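Local structure of transcriptional regulator, TetR family (Vibrio parahaemolyticus, 3HE0) at residues 51-54 with 55-59; 84-87 with 88-92. The protein probably binds DNA at regulatory sites through a helix-turn-helix domain and acts as a transcription regulator of the TetR family. All coordinates share one frame; numbering follows the deposited sequence.

Interaction 1 of 2, residues 51-54 with 55-59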
loop_
_atom_site.group_PDB
_atom_site.type_symbol
_atom_site.label_atom_id
_atom_site.label_comp_id
_atom_site.label_asym_id
_atom_site.label_seq_id
_atom_site.Cartn_x
_atom_site.Cartn_y
_atom_site.Cartn_z
ATOM N N TYR A 51 8.119 15.961 -27.138
ATOM C CA TYR A 51 6.940 15.713 -26.307
ATOM C C TYR A 51 7.179 16.015 -24.847
ATOM O O TYR A 51 6.260 16.445 -24.211
ATOM C CB TYR A 51 6.431 14.264 -26.426
ATOM C CG TYR A 51 5.929 13.949 -27.778
ATOM C CD1 TYR A 51 4.620 14.232 -28.149
ATOM C CD2 TYR A 51 6.776 13.401 -28.724
ATOM C CE1 TYR A 51 4.179 13.944 -29.458
ATOM C CE2 TYR A 51 6.363 13.150 -29.992
ATOM C CZ TYR A 51 5.070 13.419 -30.365
ATOM O OH TYR A 51 4.711 13.115 -31.667
ATOM N N PHE A 52 8.380 15.781 -24.319
ATOM C CA PHE A 52 8.659 16.002 -22.895
ATOM C C PHE A 52 9.906 16.838 -22.770
ATOM O O PHE A 52 10.867 16.577 -23.475
ATOM C CB PHE A 52 8.856 14.650 -22.201
ATOM C CG PHE A 52 7.709 13.734 -22.396
ATOM C CD1 PHE A 52 6.551 13.889 -21.630
ATOM C CD2 PHE A 52 7.728 12.791 -23.392
ATOM C CE1 PHE A 52 5.437 13.064 -21.826
ATOM C CE2 PHE A 52 6.622 11.969 -23.606
ATOM C CZ PHE A 52 5.479 12.095 -22.794
ATOM N N SER A 53 9.913 17.861 -21.920
ATOM C CA SER A 53 11.086 18.727 -21.834
ATOM C C SER A 53 12.288 18.019 -21.229
ATOM O O SER A 53 13.391 18.244 -21.659
ATOM C CB SER A 53 10.790 20.007 -21.062
ATOM O OG SER A 53 9.958 19.756 -19.958
ATOM N N ASP A 54 12.070 17.106 -20.300
ATOM C CA ASP A 54 13.152 16.430 -19.618
ATOM C C ASP A 54 12.600 15.232 -18.839
ATOM O O ASP A 54 11.370 14.996 -18.809
ATOM C CB ASP A 54 13.846 17.421 -18.664
ATOM C CG ASP A 54 12.902 17.993 -17.611
ATOM O OD1 ASP A 54 11.874 17.398 -17.305
ATOM O OD2 ASP A 54 13.183 19.062 -17.069
ATOM N N LYS A 55 13.501 14.484 -18.200
ATOM C CA LYS A 55 13.119 13.242 -17.524
ATOM C C LYS A 55 12.066 13.524 -16.487
ATOM O O LYS A 55 11.087 12.800 -16.381
ATOM C CB LYS A 55 14.340 12.577 -16.872
ATOM C CG LYS A 55 14.084 11.165 -16.284
ATOM C CD LYS A 55 15.433 10.396 -16.068
ATOM C CE LYS A 55 15.719 10.033 -14.593
ATOM N NZ LYS A 55 15.248 8.631 -14.214
ATOM N N GLU A 56 12.255 14.609 -15.747
ATOM C CA GLU A 56 11.379 14.939 -14.622
ATOM C C GLU A 56 9.968 15.224 -15.099
ATOM O O GLU A 56 9.004 14.761 -14.510
ATOM C CB GLU A 56 11.925 16.149 -13.861
ATOM C CG GLU A 56 13.356 15.971 -13.379
ATOM C CD GLU A 56 14.441 16.539 -14.327
ATOM O OE1 GLU A 56 14.631 16.026 -15.476
ATOM O OE2 GLU A 56 15.139 17.507 -13.883
ATOM N N HIS A 57 9.838 15.945 -16.209
ATOM C CA HIS A 57 8.491 16.192 -16.757
ATOM C C HIS A 57 7.840 14.935 -17.259
ATOM O O HIS A 57 6.665 14.704 -17.013
ATOM C CB HIS A 57 8.514 17.279 -17.836
ATOM C CG HIS A 57 8.621 18.645 -17.267
ATOM N ND1 HIS A 57 9.834 19.227 -16.960
ATOM C CD2 HIS A 57 7.668 19.524 -16.892
ATOM C CE1 HIS A 57 9.620 20.431 -16.462
ATOM N NE2 HIS A 57 8.315 20.625 -16.387
ATOM N N LEU A 58 8.622 14.097 -17.911
ATOM C CA LEU A 58 8.132 12.768 -18.312
ATOM C C LEU A 58 7.594 11.992 -17.110
ATOM O O LEU A 58 6.518 11.441 -17.179
ATOM C CB LEU A 58 9.222 11.963 -19.006
ATOM C CG LEU A 58 8.912 10.522 -19.383
ATOM C CD1 LEU A 58 7.740 10.422 -20.368
ATOM C CD2 LEU A 58 10.205 9.957 -19.981
ATOM N N LEU A 59 8.332 11.971 -16.003
ATOM C CA LEU A 59 7.878 11.214 -14.811
ATOM C C LEU A 59 6.522 11.709 -14.309
ATOM O O LEU A 59 5.639 10.907 -13.983
ATOM C CB LEU A 59 8.951 11.214 -13.684
ATOM C CG LEU A 59 10.283 10.544 -14.116
ATOM C CD1 LEU A 59 11.379 10.481 -13.051
ATOM C CD2 LEU A 59 10.036 9.141 -14.644
HETATM O O HOH W 1 12.681 19.747 -14.737
#
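Leu58 sets its CD1 methyl squarely over one face of the Phe52 ring, 3.5 Å from the ring centroid and 4° off the normal, a textbook CH-pi contact. The imidazole of His57 is flanked differently: Ser53 OG sits above one face, offset toward the rim, while the Asp54 carboxylate meets the edge. Both pairs flank an N-cap, where the loop after helix 45-49, at the end of the predicted helix-turn-helix motif, becomes helix 55-74.

Asp54 is the capping residue. With CG placed between its own backbone N and carbonyl carbon (chi1 60°), the carboxylate folds back over the first turn, and OD1 accepts the capping bond from His57 N at 2.7 Å. The same oxygen takes a second bond, from His57 ND1 at 2.8 Å; this donor approaches from above the carboxylate plane, although OD1 lies close to the plane of the imidazole. Two donors thus grip one oxygen and restrain the rotation of the imidazole. Glu56 stacks its carboxylate on that of Asp54, with OE1 3.6 Å from Asp54 OD1, a proximity of like charges that the His57 donors would probably ease.

Phe52 also packs on Ile16 and Leu17 of helix 13-27, and Leu58 on Leu37 of helix 34-41, joining the start of helix 55-74 to those helices. A water donates to Asp54 OD2 at 2.5 Å and, weakly, to Glu56 OE2.

Interaction 2 of 2, residues 84-87 with 88-92. Unlike the reference sequence in segment 84-87: Arg87 (reference Cys).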
loop_
_atom_site.group_PDB
_atom_site.type_symbol
_atom_site.label_atom_id
_atom_site.label_comp_id
_atom_site.label_asym_id
_atom_site.label_seq_id
_atom_site.Cartn_x
_atom_site.Cartn_y
_atom_site.Cartn_z
ATOM N N LEU A 84 -26.768 1.622 -4.848
ATOM C CA LEU A 84 -25.510 2.003 -4.206
ATOM C C LEU A 84 -24.612 0.796 -4.057
ATOM O O LEU A 84 -23.480 0.803 -4.520
ATOM C CB LEU A 84 -25.752 2.601 -2.810
ATOM C CG LEU A 84 -25.992 4.103 -2.665
ATOM C CD1 LEU A 84 -25.912 4.415 -1.212
ATOM C CD2 LEU A 84 -25.005 4.939 -3.434
ATOM N N LYS A 85 -25.146 -0.249 -3.426
ATOM C CA LYS A 85 -24.335 -1.414 -3.070
ATOM C C LYS A 85 -23.753 -2.133 -4.280
ATOM O O LYS A 85 -22.685 -2.729 -4.191
ATOM C CB LYS A 85 -25.101 -2.389 -2.188
ATOM C CG LYS A 85 -24.218 -3.443 -1.504
ATOM C CD LYS A 85 -24.958 -4.067 -0.319
ATOM C CE LYS A 85 -24.254 -5.247 0.301
ATOM N NZ LYS A 85 -24.979 -5.622 1.538
ATOM N N GLU A 86 -24.425 -2.036 -5.414
ATOM C CA GLU A 86 -23.976 -2.698 -6.614
ATOM C C GLU A 86 -22.885 -1.895 -7.255
ATOM O O GLU A 86 -21.929 -2.457 -7.794
ATOM C CB GLU A 86 -25.150 -2.892 -7.597
ATOM C CG GLU A 86 -24.749 -3.556 -8.912
ATOM C CD GLU A 86 -23.835 -4.798 -8.703
ATOM O OE1 GLU A 86 -24.081 -5.627 -7.777
ATOM O OE2 GLU A 86 -22.843 -4.923 -9.464
ATOM N N ARG A 87 -23.037 -0.574 -7.250
ATOM C CA ARG A 87 -21.921 0.271 -7.677
ATOM C C ARG A 87 -20.694 -0.009 -6.790
ATOM O O ARG A 87 -19.586 -0.130 -7.286
ATOM C CB ARG A 87 -22.286 1.753 -7.615
ATOM C CG ARG A 87 -23.293 2.179 -8.658
ATOM C CD ARG A 87 -23.491 3.667 -8.628
ATOM N NE ARG A 87 -24.671 4.006 -7.859
ATOM C CZ ARG A 87 -24.882 5.176 -7.256
ATOM N NH1 ARG A 87 -26.010 5.364 -6.592
ATOM N NH2 ARG A 87 -23.989 6.153 -7.292
ATOM N N TYR A 88 -20.914 -0.120 -5.492
ATOM C CA TYR A 88 -19.821 -0.409 -4.564
ATOM C C TYR A 88 -19.145 -1.735 -4.935
ATOM O O TYR A 88 -17.924 -1.795 -5.092
ATOM C CB TYR A 88 -20.318 -0.418 -3.119
ATOM C CG TYR A 88 -19.235 -0.774 -2.130
ATOM C CD1 TYR A 88 -18.357 0.183 -1.662
ATOM C CD2 TYR A 88 -19.064 -2.073 -1.693
ATOM C CE1 TYR A 88 -17.333 -0.156 -0.761
ATOM C CE2 TYR A 88 -18.050 -2.413 -0.777
ATOM C CZ TYR A 88 -17.198 -1.451 -0.329
ATOM O OH TYR A 88 -16.201 -1.776 0.556
ATOM N N ARG A 89 -19.954 -2.780 -5.128
ATOM C CA ARG A 89 -19.426 -4.104 -5.433
ATOM C C ARG A 89 -18.650 -4.097 -6.734
ATOM O O ARG A 89 -17.610 -4.759 -6.840
ATOM C CB ARG A 89 -20.553 -5.154 -5.504
ATOM C CG ARG A 89 -20.071 -6.603 -5.769
ATOM C CD ARG A 89 -21.211 -7.648 -5.809
ATOM N NE ARG A 89 -21.672 -7.937 -4.461
ATOM C CZ ARG A 89 -22.731 -7.380 -3.872
ATOM N NH1 ARG A 89 -23.040 -7.726 -2.627
ATOM N NH2 ARG A 89 -23.493 -6.485 -4.517
ATOM N N THR A 90 -19.155 -3.388 -7.741
ATOM C CA THR A 90 -18.493 -3.372 -9.027
ATOM C C THR A 90 -17.075 -2.807 -8.894
ATOM O O THR A 90 -16.102 -3.424 -9.321
ATOM C CB THR A 90 -19.300 -2.554 -10.087
ATOM O OG1 THR A 90 -20.628 -3.073 -10.177
ATOM C CG2 THR A 90 -18.666 -2.633 -11.462
HETATM N N MSE A 91 -16.972 -1.627 -8.300
HETATM C CA MSE A 91 -15.695 -0.954 -8.149
HETATM C C MSE A 91 -14.767 -1.777 -7.264
HETATM O O MSE A 91 -13.577 -1.877 -7.543
HETATM C CB MSE A 91 -15.887 0.439 -7.547
HETATM C CG MSE A 91 -16.544 1.401 -8.510
HETATM SE SE MSE A 91 -16.923 3.108 -7.658
HETATM C CE MSE A 91 -17.632 4.046 -9.216
ATOM N N TRP A 92 -15.316 -2.373 -6.210
ATOM C CA TRP A 92 -14.508 -3.177 -5.282
ATOM C C TRP A 92 -13.858 -4.302 -6.077
ATOM O O TRP A 92 -12.677 -4.560 -5.940
ATOM C CB TRP A 92 -15.395 -3.735 -4.162
ATOM C CG TRP A 92 -14.677 -4.234 -2.974
ATOM C CD1 TRP A 92 -14.588 -3.630 -1.740
ATOM C CD2 TRP A 92 -13.952 -5.460 -2.867
ATOM N NE1 TRP A 92 -13.847 -4.410 -0.885
ATOM C CE2 TRP A 92 -13.453 -5.541 -1.558
ATOM C CE3 TRP A 92 -13.693 -6.509 -3.749
ATOM C CZ2 TRP A 92 -12.688 -6.605 -1.131
ATOM C CZ3 TRP A 92 -12.942 -7.568 -3.309
ATOM C CH2 TRP A 92 -12.449 -7.607 -2.013
#
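The hydroxyl of Thr90 reaches back one helical turn to the carbonyl oxygen of Glu86 at the start of helix 84-97, in the C-terminal domain of this TetR-family chain. The hydrogen bonds come first. Thr90 OG1 donates to Glu86 O at 2.8 Å, and Thr90 N donates to the same oxygen at 2.9 Å, the two arriving from opposite faces of the carbonyl plane. The threonine hydroxyl can fold back in this way because OG1 lies anti to its own carbonyl carbon (chi1 -55°), beside the backbone N. Separately, Thr90 OG1 comes within 3.0 Å of the side-chain oxygen Glu86 OE2. Ordinary helical bonds run alongside, from Tyr88 N to Leu84 O, Arg89 N to Lys85 O and Met91 N to Arg87 O.

The charged contact is looser. Glu86 bends at chi2 (46°) and turns its carboxylate back toward the following turn, where OE1 reaches Arg89 NH2 at 3.4 Å. This salt bridge is weak as a hydrogen bond; OE1 lies at the edge of the guanidinium, near its plane, and the two flat groups are 21° apart. Arg89 has another acidic partner, Glu183, through NH1, and Lys85 pairs with Glu187, so both basic chains face helix 179-193.

Tyr88 packs on helix 179-193 too: its ring meets Trp190 edge-to-face and its OH bonds to Ser189. Selenomethionine Met91 turns instead to Val134 of helix 132-143 and Phe160 of helix 160-171.

Lys85 NZ and Arg89 NH1 stand 5.1 Å apart, and the surrounding acids, Glu86, Glu183 and Glu187, probably offset that like-charge proximity, consistent with the salt bridges to Glu183 and Glu187 helping to join helix 84-97 to helix 179-193.

How the interactions relate
From the N terminus, the chain runs through the helices of the DNA-binding domain and reaches interaction 1, where the loop after helix 45-49 turns into helix 55-74. That long helix then leads toward helix 84-97, the next in the chain, whose first turns hold interaction 2. Neither contact closes a long loop, since each joins adjoining segments; they lie in series, without nesting or crossing. Their centres are 37 Å apart, on opposite sides of the chain's centre, and their nearest atoms about 24 Å. As a worked example of local helix contacts, 51-54 with 55-59 ties a helix start to helices 13-27 and 34-41, whereas 84-87 with 88-92 faces helices 132-143, 160-171 and 179-193.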